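Local coordinates for protein 2-Keto-3-deoxy-(6-phospho-)gluconate aldolase (Thermoproteus tenax, PDB 2R91) that is an aldolase of the dihydrodipicolinate synthetase family, built as a TIM barrel and assembled from four subunits, at residues P124-Y130 with I149-T155; R173-D179 with L190-S196; V182-A187 with I208-V212. All blocks are in the same frame, centred on the assembly; numbering follows the deposited sequence.

Contact 1. Residues P124-Y130 with I149-T155; sequences PVFLYNY and IRGVKDT. With SO4 (sulfate ion), chain E.
Parallel strands 125-129 and 149-154 are neighbouring staves of the TIM barrel, with Leu127 beside Val152, Tyr128 beside Lys153 and Asn129 beside Asp154. Their backbone ladder starts with Arg150 N giving to Val125 O and Leu127 N to Gly151 O, then continues from Lys153 N to Leu127 O and from Asn129 N to Lys153 O. Its last rung, Thr155 N to Asn129 O, measures 2.8 Å. On the same face as Tyr128 and Lys153, toward the N-terminal ends of the strands, the ring of Phe126 lies flat on bare backbone: Gly151 CA sits 3.5 Å from the ring centroid, 6° off the normal, a CH-pi contact. A chi1 of -80° keeps Phe126 CG beside its own N and swings the ring across to the partner strand. On the other face Leu127 CD2 meets Val152 CG1 at 4.1 Å, and Tyr165 of helix 159-168 covers both. Asp154, also on this face, is held by Thr162 and His161 through OD2 and by Asn156 through OD1. Tyr128 and Lys153 extend side by side, the lysine CD 3.3 Å from Tyr128 CD1, and both reach a sulfate ion, probably from the crystallisation liquor. Tyr128 OH donates to sulfate O1 over a very short 2.5 Å. Lys153 NZ and Thr155 OG1 are also bonded to O1, but they stand too close together in the model for their places to be certain; Thr42 adds another hydroxyl. Thr155 CG2 rests over the Tyr130 ring, 3.6 Å from its centroid. As modelled, hydroxyls and an amino group converge on one sulfate at the C-terminal ends of the strands, where TIM barrels carry their active sites, consistent with a pocket suited to an anion.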
loop_
_atom_site.group_PDB
_atom_site.type_symbol
_atom_site.label_atom_id
_atom_site.label_comp_id
_atom_site.label_asym_id
_atom_site.label_seq_id
_atom_site.Cartn_x
_atom_site.Cartn_y
_atom_site.Cartn_z
ATOM N N PRO A 124 0.082 27.445 -20.942
ATOM C CA PRO A 124 0.324 26.820 -19.633
ATOM C C PRO A 124 0.416 25.289 -19.728
ATOM O O PRO A 124 -0.333 24.664 -20.488
ATOM C CB PRO A 124 -0.922 27.197 -18.828
ATOM C CG PRO A 124 -1.454 28.433 -19.500
ATOM C CD PRO A 124 -1.169 28.223 -20.962
ATOM N N VAL A 125 1.354 24.719 -18.991
ATOM C CA VAL A 125 1.455 23.275 -18.836
ATOM C C VAL A 125 0.902 22.871 -17.452
ATOM O O VAL A 125 1.318 23.428 -16.430
ATOM C CB VAL A 125 2.921 22.809 -18.977
ATOM C CG1 VAL A 125 3.080 21.326 -18.585
ATOM C CG2 VAL A 125 3.416 23.052 -20.426
ATOM N N PHE A 126 -0.040 21.925 -17.444
ATOM C CA PHE A 126 -0.663 21.410 -16.200
ATOM C C PHE A 126 -0.046 20.096 -15.817
ATOM O O PHE A 126 0.211 19.233 -16.688
ATOM C CB PHE A 126 -2.163 21.139 -16.411
ATOM C CG PHE A 126 -3.046 22.364 -16.339
ATOM C CD1 PHE A 126 -2.669 23.565 -16.923
ATOM C CD2 PHE A 126 -4.265 22.297 -15.698
ATOM C CE1 PHE A 126 -3.504 24.685 -16.854
ATOM C CE2 PHE A 126 -5.112 23.420 -15.631
ATOM C CZ PHE A 126 -4.742 24.589 -16.211
ATOM N N LEU A 127 0.169 19.899 -14.521
ATOM C CA LEU A 127 0.440 18.566 -14.027
ATOM C C LEU A 127 -0.895 17.823 -13.907
ATOM O O LEU A 127 -1.858 18.350 -13.352
ATOM C CB LEU A 127 1.176 18.635 -12.685
ATOM C CG LEU A 127 1.142 17.346 -11.844
ATOM C CD1 LEU A 127 1.964 16.192 -12.430
ATOM C CD2 LEU A 127 1.549 17.667 -10.384
ATOM N N TYR A 128 -0.978 16.627 -14.479
ATOM C CA TYR A 128 -2.129 15.753 -14.294
ATOM C C TYR A 128 -1.637 14.592 -13.436
ATOM O O TYR A 128 -0.952 13.671 -13.918
ATOM C CB TYR A 128 -2.691 15.283 -15.655
ATOM C CG TYR A 128 -3.774 14.201 -15.629
ATOM C CD1 TYR A 128 -4.639 14.032 -14.521
ATOM C CD2 TYR A 128 -3.962 13.381 -16.731
ATOM C CE1 TYR A 128 -5.620 13.025 -14.527
ATOM C CE2 TYR A 128 -4.924 12.388 -16.751
ATOM C CZ TYR A 128 -5.765 12.216 -15.665
ATOM O OH TYR A 128 -6.705 11.219 -15.747
ATOM N N ASN A 129 -1.978 14.664 -12.149
ATOM C CA ASN A 129 -1.498 13.742 -11.142
ATOM C C ASN A 129 -2.595 12.704 -10.864
ATOM O O ASN A 129 -3.765 13.056 -10.717
ATOM C CB ASN A 129 -1.128 14.554 -9.875
ATOM C CG ASN A 129 -0.369 13.737 -8.828
ATOM O OD1 ASN A 129 -0.838 13.565 -7.688
ATOM N ND2 ASN A 129 0.806 13.281 -9.182
ATOM N N TYR A 130 -2.234 11.421 -10.855
ATOM C CA TYR A 130 -3.199 10.353 -10.679
ATOM C C TYR A 130 -2.442 9.151 -10.132
ATOM O O TYR A 130 -2.189 8.168 -10.847
ATOM C CB TYR A 130 -3.893 10.018 -12.014
ATOM C CG TYR A 130 -5.108 9.120 -11.910
ATOM C CD1 TYR A 130 -5.405 8.419 -10.729
ATOM C CD2 TYR A 130 -5.949 8.947 -13.002
ATOM C CE1 TYR A 130 -6.514 7.569 -10.656
ATOM C CE2 TYR A 130 -7.067 8.133 -12.925
ATOM C CZ TYR A 130 -7.328 7.439 -11.762
ATOM O OH TYR A 130 -8.431 6.647 -11.691
ATOM N N ILE A 149 5.074 24.705 -13.676
ATOM C CA ILE A 149 3.713 24.178 -13.683
ATOM C C ILE A 149 2.758 25.323 -13.395
ATOM O O ILE A 149 2.965 26.058 -12.441
ATOM C CB ILE A 149 3.575 23.071 -12.598
ATOM C CG1 ILE A 149 4.505 21.864 -12.907
ATOM C CG2 ILE A 149 2.132 22.622 -12.448
ATOM C CD1 ILE A 149 4.293 21.244 -14.280
ATOM N N ARG A 150 1.713 25.473 -14.200
ATOM C CA ARG A 150 0.751 26.568 -14.030
ATOM C C ARG A 150 -0.685 26.064 -13.758
ATOM O O ARG A 150 -1.663 26.832 -13.735
ATOM C CB ARG A 150 0.824 27.507 -15.255
ATOM C CG ARG A 150 2.166 28.285 -15.280
ATOM C CD ARG A 150 2.515 28.871 -16.625
ATOM N NE ARG A 150 1.685 30.016 -16.939
ATOM C CZ ARG A 150 1.577 30.561 -18.156
ATOM N NH1 ARG A 150 2.242 30.062 -19.213
ATOM N NH2 ARG A 150 0.776 31.605 -18.315
ATOM N N GLY A 151 -0.804 24.765 -13.547
ATOM C CA GLY A 151 -2.102 24.182 -13.327
ATOM C C GLY A 151 -1.937 22.762 -12.853
ATOM O O GLY A 151 -0.923 22.115 -13.151
ATOM N N VAL A 152 -2.922 22.268 -12.102
ATOM C CA VAL A 152 -2.861 20.891 -11.586
ATOM C C VAL A 152 -4.235 20.227 -11.650
ATOM O O VAL A 152 -5.254 20.818 -11.244
ATOM C CB VAL A 152 -2.287 20.833 -10.132
ATOM C CG1 VAL A 152 -2.108 19.382 -9.657
ATOM C CG2 VAL A 152 -0.962 21.578 -10.027
ATOM N N LYS A 153 -4.282 19.003 -12.170
ATOM C CA LYS A 153 -5.481 18.187 -12.030
ATOM C C LYS A 153 -5.057 17.022 -11.184
ATOM O O LYS A 153 -4.178 16.276 -11.591
ATOM C CB LYS A 153 -6.001 17.667 -13.368
ATOM C CG LYS A 153 -7.120 16.553 -13.205
ATOM C CD LYS A 153 -7.427 15.865 -14.554
ATOM C CE LYS A 153 -8.539 14.760 -14.574
ATOM N NZ LYS A 153 -8.985 14.149 -13.264
ATOM N N ASP A 154 -5.657 16.883 -9.994
ATOM C CA ASP A 154 -5.246 15.860 -9.034
ATOM C C ASP A 154 -6.402 14.875 -8.894
ATOM O O ASP A 154 -7.435 15.168 -8.255
ATOM C CB ASP A 154 -4.869 16.533 -7.700
ATOM C CG ASP A 154 -4.139 15.586 -6.716
ATOM O OD1 ASP A 154 -3.488 14.623 -7.155
ATOM O OD2 ASP A 154 -4.242 15.813 -5.475
ATOM N N THR A 155 -6.274 13.731 -9.563
ATOM C CA THR A 155 -7.308 12.696 -9.489
ATOM C C THR A 155 -6.905 11.855 -8.293
ATOM O O THR A 155 -6.048 10.993 -8.383
ATOM C CB THR A 155 -7.463 11.858 -10.801
ATOM O OG1 THR A 155 -7.944 12.724 -11.839
ATOM C CG2 THR A 155 -8.526 10.767 -10.611
HETATM S S SO4 E . -9.918 11.294 -15.138
HETATM O O1 SO4 E . -8.690 11.491 -14.322
HETATM O O2 SO4 E . -10.902 12.234 -14.549
HETATM O O3 SO4 E . -9.783 11.379 -16.582
HETATM O O4 SO4 E . -10.457 9.919 -14.990
#

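Contact 2. Residues R173-D179 with L190-S196; sequences RVYNGSD and LDGVVAS
Val174 and Asp191 join twice where strand 173-176 meets the segment leading into strand 192-193. Asp191 N donates to Val174 O at 2.8 Å, and Val174 N points almost straight at Asp191 OD2, although the position of that oxygen is less sure. Further along, the bond from Asn176 N to Gly192 O is weak at 3.4 Å; Val194 N to Asn176 O is firmer at 3.0 Å, its donor 38° above the carbonyl plane. Asn176 OD1 accepts from Ser178 N in an Asx turn, while its ND2 is bonded to Thr162 and to Asn156 O. Beyond the strands, Ser196 OG gives a short 2.5 Å bond to the syn side of Asp179 OD2 and also pairs with Tyr239. One water donates to Gly177 O and Asp179 OD2 and accepts from Ser196 N, bridging the diverging ends. Tyr175 OH is bonded to Glu2 and gripped side-on by Arg173 NE and NH2, at 2.8 Å from NE to OH. The Tyr175 ring takes Asp191 CB over one face, offset toward the rim, and Tyr175 CB packs on Val194 CG2 at 3.6 Å. Val4 of strand 2-6 touches both Tyr175 and Val194 inside the barrel; on the outside, Leu190 and Asn176 meet Ser185 of helix 182-187, and Leu190 with Val174 also reaches helix 159-168.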
loop_
_atom_site.group_PDB
_atom_site.type_symbol
_atom_site.label_atom_id
_atom_site.label_comp_id
_atom_site.label_asym_id
_atom_site.label_seq_id
_atom_site.Cartn_x
_atom_site.Cartn_y
_atom_site.Cartn_z
ATOM N N ARG A 173 -3.965 27.220 -11.404
ATOM C CA ARG A 173 -5.337 26.733 -11.357
ATOM C C ARG A 173 -5.339 25.246 -10.915
ATOM O O ARG A 173 -4.766 24.389 -11.592
ATOM C CB ARG A 173 -5.986 26.856 -12.727
ATOM C CG ARG A 173 -6.348 28.287 -13.161
ATOM C CD ARG A 173 -6.478 28.378 -14.705
ATOM N NE ARG A 173 -7.496 27.459 -15.252
ATOM C CZ ARG A 173 -7.574 27.041 -16.528
ATOM N NH1 ARG A 173 -6.683 27.443 -17.440
ATOM N NH2 ARG A 173 -8.548 26.212 -16.900
ATOM N N VAL A 174 -5.997 24.959 -9.793
ATOM C CA VAL A 174 -5.991 23.615 -9.173
ATOM C C VAL A 174 -7.401 22.987 -9.170
ATOM O O VAL A 174 -8.384 23.632 -8.779
ATOM C CB VAL A 174 -5.356 23.658 -7.739
ATOM C CG1 VAL A 174 -5.375 22.278 -7.092
ATOM C CG2 VAL A 174 -3.922 24.207 -7.789
ATOM N N TYR A 175 -7.493 21.739 -9.635
ATOM C CA TYR A 175 -8.740 20.989 -9.798
ATOM C C TYR A 175 -8.585 19.607 -9.171
ATOM O O TYR A 175 -7.510 18.990 -9.241
ATOM C CB TYR A 175 -9.017 20.745 -11.296
ATOM C CG TYR A 175 -9.081 22.027 -12.080
ATOM C CD1 TYR A 175 -10.299 22.634 -12.354
ATOM C CD2 TYR A 175 -7.925 22.660 -12.496
ATOM C CE1 TYR A 175 -10.371 23.837 -13.028
ATOM C CE2 TYR A 175 -7.987 23.867 -13.201
ATOM C CZ TYR A 175 -9.218 24.428 -13.466
ATOM O OH TYR A 175 -9.282 25.613 -14.162
ATOM N N ASN A 176 -9.647 19.120 -8.556
ATOM C CA ASN A 176 -9.650 17.740 -8.087
ATOM C C ASN A 176 -10.448 16.870 -9.056
ATOM O O ASN A 176 -11.491 17.299 -9.580
ATOM C CB ASN A 176 -10.185 17.633 -6.633
ATOM C CG ASN A 176 -10.242 16.202 -6.155
ATOM O OD1 ASN A 176 -11.184 15.496 -6.455
ATOM N ND2 ASN A 176 -9.213 15.753 -5.451
ATOM N N GLY A 177 -9.964 15.649 -9.299
ATOM C CA GLY A 177 -10.549 14.789 -10.347
ATOM C C GLY A 177 -11.409 13.631 -9.834
ATOM O O GLY A 177 -11.887 12.802 -10.613
ATOM N N SER A 178 -11.633 13.573 -8.524
ATOM C CA SER A 178 -12.430 12.493 -7.932
ATOM C C SER A 178 -13.937 12.833 -7.957
ATOM O O SER A 178 -14.339 13.905 -7.500
ATOM C CB SER A 178 -11.932 12.169 -6.512
ATOM O OG SER A 178 -12.817 11.228 -5.888
ATOM N N ASP A 179 -14.747 11.966 -8.554
ATOM C CA ASP A 179 -16.213 12.167 -8.562
ATOM C C ASP A 179 -16.797 12.276 -7.137
ATOM O O ASP A 179 -17.817 12.935 -6.918
ATOM C CB ASP A 179 -16.884 11.006 -9.256
ATOM C CG ASP A 179 -16.688 11.046 -10.773
ATOM O OD1 ASP A 179 -17.249 11.934 -11.424
ATOM O OD2 ASP A 179 -15.947 10.209 -11.275
ATOM N N LEU A 190 -11.583 25.164 -4.555
ATOM C CA LEU A 190 -10.595 24.814 -5.572
ATOM C C LEU A 190 -11.003 25.606 -6.816
ATOM O O LEU A 190 -12.102 26.159 -6.870
ATOM C CB LEU A 190 -10.622 23.306 -5.848
ATOM C CG LEU A 190 -10.087 22.425 -4.702
ATOM C CD1 LEU A 190 -10.008 21.014 -5.230
ATOM C CD2 LEU A 190 -8.702 22.920 -4.254
ATOM N N ASP A 191 -10.146 25.648 -7.838
ATOM C CA ASP A 191 -10.531 26.359 -9.049
ATOM C C ASP A 191 -11.603 25.623 -9.833
ATOM O O ASP A 191 -12.231 26.187 -10.710
ATOM C CB ASP A 191 -9.302 26.604 -9.884
ATOM C CG ASP A 191 -8.356 27.507 -9.179
ATOM O OD1 ASP A 191 -8.625 28.719 -9.171
ATOM O OD2 ASP A 191 -7.403 27.014 -8.561
ATOM N N GLY A 192 -11.804 24.341 -9.534
ATOM C CA GLY A 192 -12.821 23.599 -10.232
ATOM C C GLY A 192 -12.683 22.108 -10.007
ATOM O O GLY A 192 -11.888 21.637 -9.147
ATOM N N VAL A 193 -13.475 21.368 -10.758
ATOM C CA VAL A 193 -13.432 19.909 -10.738
ATOM C C VAL A 193 -13.168 19.408 -12.145
ATOM O O VAL A 193 -13.599 20.032 -13.110
ATOM C CB VAL A 193 -14.782 19.285 -10.217
ATOM C CG1 VAL A 193 -15.053 19.755 -8.759
ATOM C CG2 VAL A 193 -15.992 19.672 -11.106
ATOM N N VAL A 194 -12.487 18.272 -12.244
ATOM C CA VAL A 194 -12.382 17.558 -13.509
ATOM C C VAL A 194 -12.885 16.133 -13.305
ATOM O O VAL A 194 -12.126 15.182 -13.301
ATOM C CB VAL A 194 -10.911 17.521 -14.056
ATOM C CG1 VAL A 194 -10.875 16.923 -15.477
ATOM C CG2 VAL A 194 -10.294 18.901 -14.076
ATOM N N ALA A 195 -14.184 15.986 -13.162
ATOM C CA ALA A 195 -14.771 14.700 -12.814
ATOM C C ALA A 195 -15.365 13.965 -14.022
ATOM O O ALA A 195 -16.064 14.556 -14.858
ATOM C CB ALA A 195 -15.845 14.912 -11.679
ATOM N N SER A 196 -15.148 12.652 -14.074
ATOM C CA SER A 196 -15.669 11.802 -15.156
ATOM C C SER A 196 -17.176 11.908 -15.348
ATOM O O SER A 196 -17.674 11.786 -16.470
ATOM C CB SER A 196 -15.280 10.339 -14.895
ATOM O OG SER A 196 -16.029 9.808 -13.789
HETATM O O HOH W 1 -13.329 11.337 -12.181
#

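Contact 3. Residues V182-A187 with I208-V212; sequences VFASFA and IRDAV
Phe186 carries the CH-pi part of this helix pair: the aliphatic stem of Arg209 crosses one face of its ring, with Arg209 CG 4.0 Å from the ring centroid and 7° off the normal. The arginine leaves its helix with CG anti to the backbone N (chi1 -171°) and is extended as far as CD, which spreads CB, CG and CD over the ring. Its guanidinium plane is turned well away from that of the ring; NH1 forms a salt bridge with Asp34 and is hydrogen-bonded to Met1 O. At the ring edge of Phe186 lies the methyl Ile208 CG2.

The two segments are short pieces of helices 182-187 and 202-213, which follow the seventh and eighth strands of the TIM barrel and lie side by side on its outside. Their axes come within 9.4 Å and cross at -40°.

Methyl groups make the other apolar contacts. Ile208 CG2 is seated against the Phe183 backbone, 3.6 Å from its CA, and Ile208 CD1 meets Val182 CG1 at 4.0 Å. One turn on, Val212 splits its two branches: CG1 lies 3.9 Å from Ala187 N and also near Phe186 CB, whereas CG2 comes in the plane of the Phe183 ring, at its edge, 3.8 Å from CD1.

No hydrogen bond passes between the segments. Helix 217-237 covers Val182, Phe183 and Ile208, and Ile3 of strand 2-6 touches both Phe186 and Arg209. Phe183 and Ala187 also pack on Val188 and Ala187, respectively, of a third subunit.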
loop_
_atom_site.group_PDB
_atom_site.type_symbol
_atom_site.label_atom_id
_atom_site.label_comp_id
_atom_site.label_asym_id
_atom_site.label_seq_id
_atom_site.Cartn_x
_atom_site.Cartn_y
_atom_site.Cartn_z
ATOM N N VAL A 182 -16.624 16.252 -5.721
ATOM C CA VAL A 182 -17.135 17.438 -6.439
ATOM C C VAL A 182 -17.686 18.507 -5.481
ATOM O O VAL A 182 -17.296 19.674 -5.503
ATOM C CB VAL A 182 -18.202 17.040 -7.469
ATOM C CG1 VAL A 182 -18.896 18.281 -8.049
ATOM C CG2 VAL A 182 -17.533 16.200 -8.634
ATOM N N PHE A 183 -18.622 18.080 -4.645
ATOM C CA PHE A 183 -19.147 18.927 -3.578
ATOM C C PHE A 183 -18.020 19.546 -2.752
ATOM O O PHE A 183 -17.903 20.770 -2.661
ATOM C CB PHE A 183 -20.141 18.086 -2.749
ATOM C CG PHE A 183 -20.384 18.586 -1.359
ATOM C CD1 PHE A 183 -20.654 19.928 -1.114
ATOM C CD2 PHE A 183 -20.420 17.679 -0.298
ATOM C CE1 PHE A 183 -20.901 20.386 0.206
ATOM C CE2 PHE A 183 -20.675 18.121 1.021
ATOM C CZ PHE A 183 -20.923 19.442 1.267
ATOM N N ALA A 184 -17.166 18.713 -2.174
ATOM C CA ALA A 184 -16.082 19.186 -1.335
ATOM C C ALA A 184 -15.132 20.173 -2.037
ATOM O O ALA A 184 -14.715 21.180 -1.448
ATOM C CB ALA A 184 -15.301 18.009 -0.777
ATOM N N SER A 185 -14.785 19.883 -3.291
ATOM C CA SER A 185 -13.942 20.819 -4.081
ATOM C C SER A 185 -14.548 22.221 -4.212
ATOM O O SER A 185 -13.858 23.213 -4.069
ATOM C CB SER A 185 -13.719 20.240 -5.491
ATOM O OG SER A 185 -13.043 19.007 -5.406
ATOM N N PHE A 186 -15.822 22.311 -4.562
ATOM C CA PHE A 186 -16.472 23.637 -4.611
ATOM C C PHE A 186 -16.529 24.304 -3.228
ATOM O O PHE A 186 -16.270 25.517 -3.076
ATOM C CB PHE A 186 -17.851 23.515 -5.227
ATOM C CG PHE A 186 -17.829 23.135 -6.704
ATOM C CD1 PHE A 186 -16.973 23.783 -7.600
ATOM C CD2 PHE A 186 -18.683 22.154 -7.185
ATOM C CE1 PHE A 186 -16.969 23.421 -8.981
ATOM C CE2 PHE A 186 -18.688 21.790 -8.539
ATOM C CZ PHE A 186 -17.830 22.438 -9.429
ATOM N N ALA A 187 -16.847 23.499 -2.219
ATOM C CA ALA A 187 -16.905 23.991 -0.821
ATOM C C ALA A 187 -15.592 24.608 -0.338
ATOM O O ALA A 187 -15.575 25.617 0.405
ATOM C CB ALA A 187 -17.320 22.853 0.086
ATOM N N ILE A 208 -24.771 20.856 -8.116
ATOM C CA ILE A 208 -23.920 20.913 -6.916
ATOM C C ILE A 208 -23.232 22.259 -6.784
ATOM O O ILE A 208 -23.213 22.857 -5.704
ATOM C CB ILE A 208 -22.863 19.783 -6.912
ATOM C CG1 ILE A 208 -23.566 18.420 -6.845
ATOM C CG2 ILE A 208 -21.859 19.988 -5.752
ATOM C CD1 ILE A 208 -22.596 17.208 -6.864
ATOM N N ARG A 209 -22.626 22.737 -7.873
ATOM C CA ARG A 209 -21.927 24.028 -7.847
ATOM C C ARG A 209 -22.879 25.183 -7.451
ATOM O O ARG A 209 -22.522 26.051 -6.638
ATOM C CB ARG A 209 -21.320 24.337 -9.243
ATOM C CG ARG A 209 -20.400 25.558 -9.222
ATOM C CD ARG A 209 -19.720 25.820 -10.598
ATOM N NE ARG A 209 -20.731 26.007 -11.641
ATOM C CZ ARG A 209 -20.472 26.059 -12.948
ATOM N NH1 ARG A 209 -19.223 25.913 -13.384
ATOM N NH2 ARG A 209 -21.476 26.194 -13.808
ATOM N N ASP A 210 -24.061 25.200 -8.069
ATOM C CA ASP A 210 -25.113 26.188 -7.756
ATOM C C ASP A 210 -25.493 26.148 -6.280
ATOM O O ASP A 210 -25.635 27.182 -5.615
ATOM C CB ASP A 210 -26.367 25.878 -8.571
ATOM C CG ASP A 210 -26.243 26.298 -10.034
ATOM O OD1 ASP A 210 -25.262 26.992 -10.377
ATOM O OD2 ASP A 210 -27.122 25.914 -10.837
ATOM N N ALA A 211 -25.652 24.936 -5.771
ATOM C CA ALA A 211 -26.082 24.758 -4.403
ATOM C C ALA A 211 -25.019 25.265 -3.456
ATOM O O ALA A 211 -25.321 25.979 -2.515
ATOM C CB ALA A 211 -26.436 23.284 -4.118
ATOM N N VAL A 212 -23.770 24.892 -3.682
ATOM C CA VAL A 212 -22.698 25.382 -2.834
ATOM C C VAL A 212 -22.626 26.922 -2.860
ATOM O O VAL A 212 -22.470 27.558 -1.819
ATOM C CB VAL A 212 -21.313 24.742 -3.196
ATOM C CG1 VAL A 212 -20.196 25.431 -2.437
ATOM C CG2 VAL A 212 -21.306 23.234 -2.902
#

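In the fold
Contacts 1 and 2 belong to the same barrel sheet: strands 149-154 and 173-176 adjoin, linked by probable bonds such as Val152 N to Arg173 O, 2.9 Å. The centre of contact 3 lies about 17 Å from the centre of the chain, those of contacts 1 and 2 about 11 and 8 Å, yet it is also largely buried. It shares the final beta-alpha-beta unit with contact 2, because helix 182-187 connects the two strands of 173-179 and 190-196; Ser185 O probably accepts from Leu190 N. Chemistry follows position: backbone ladders and polar ends at the strand termini in contacts 1 and 2, with a sulfate in contact 1 and a water in contact 2, but apolar packing without hydrogen bonds between the two outer segments.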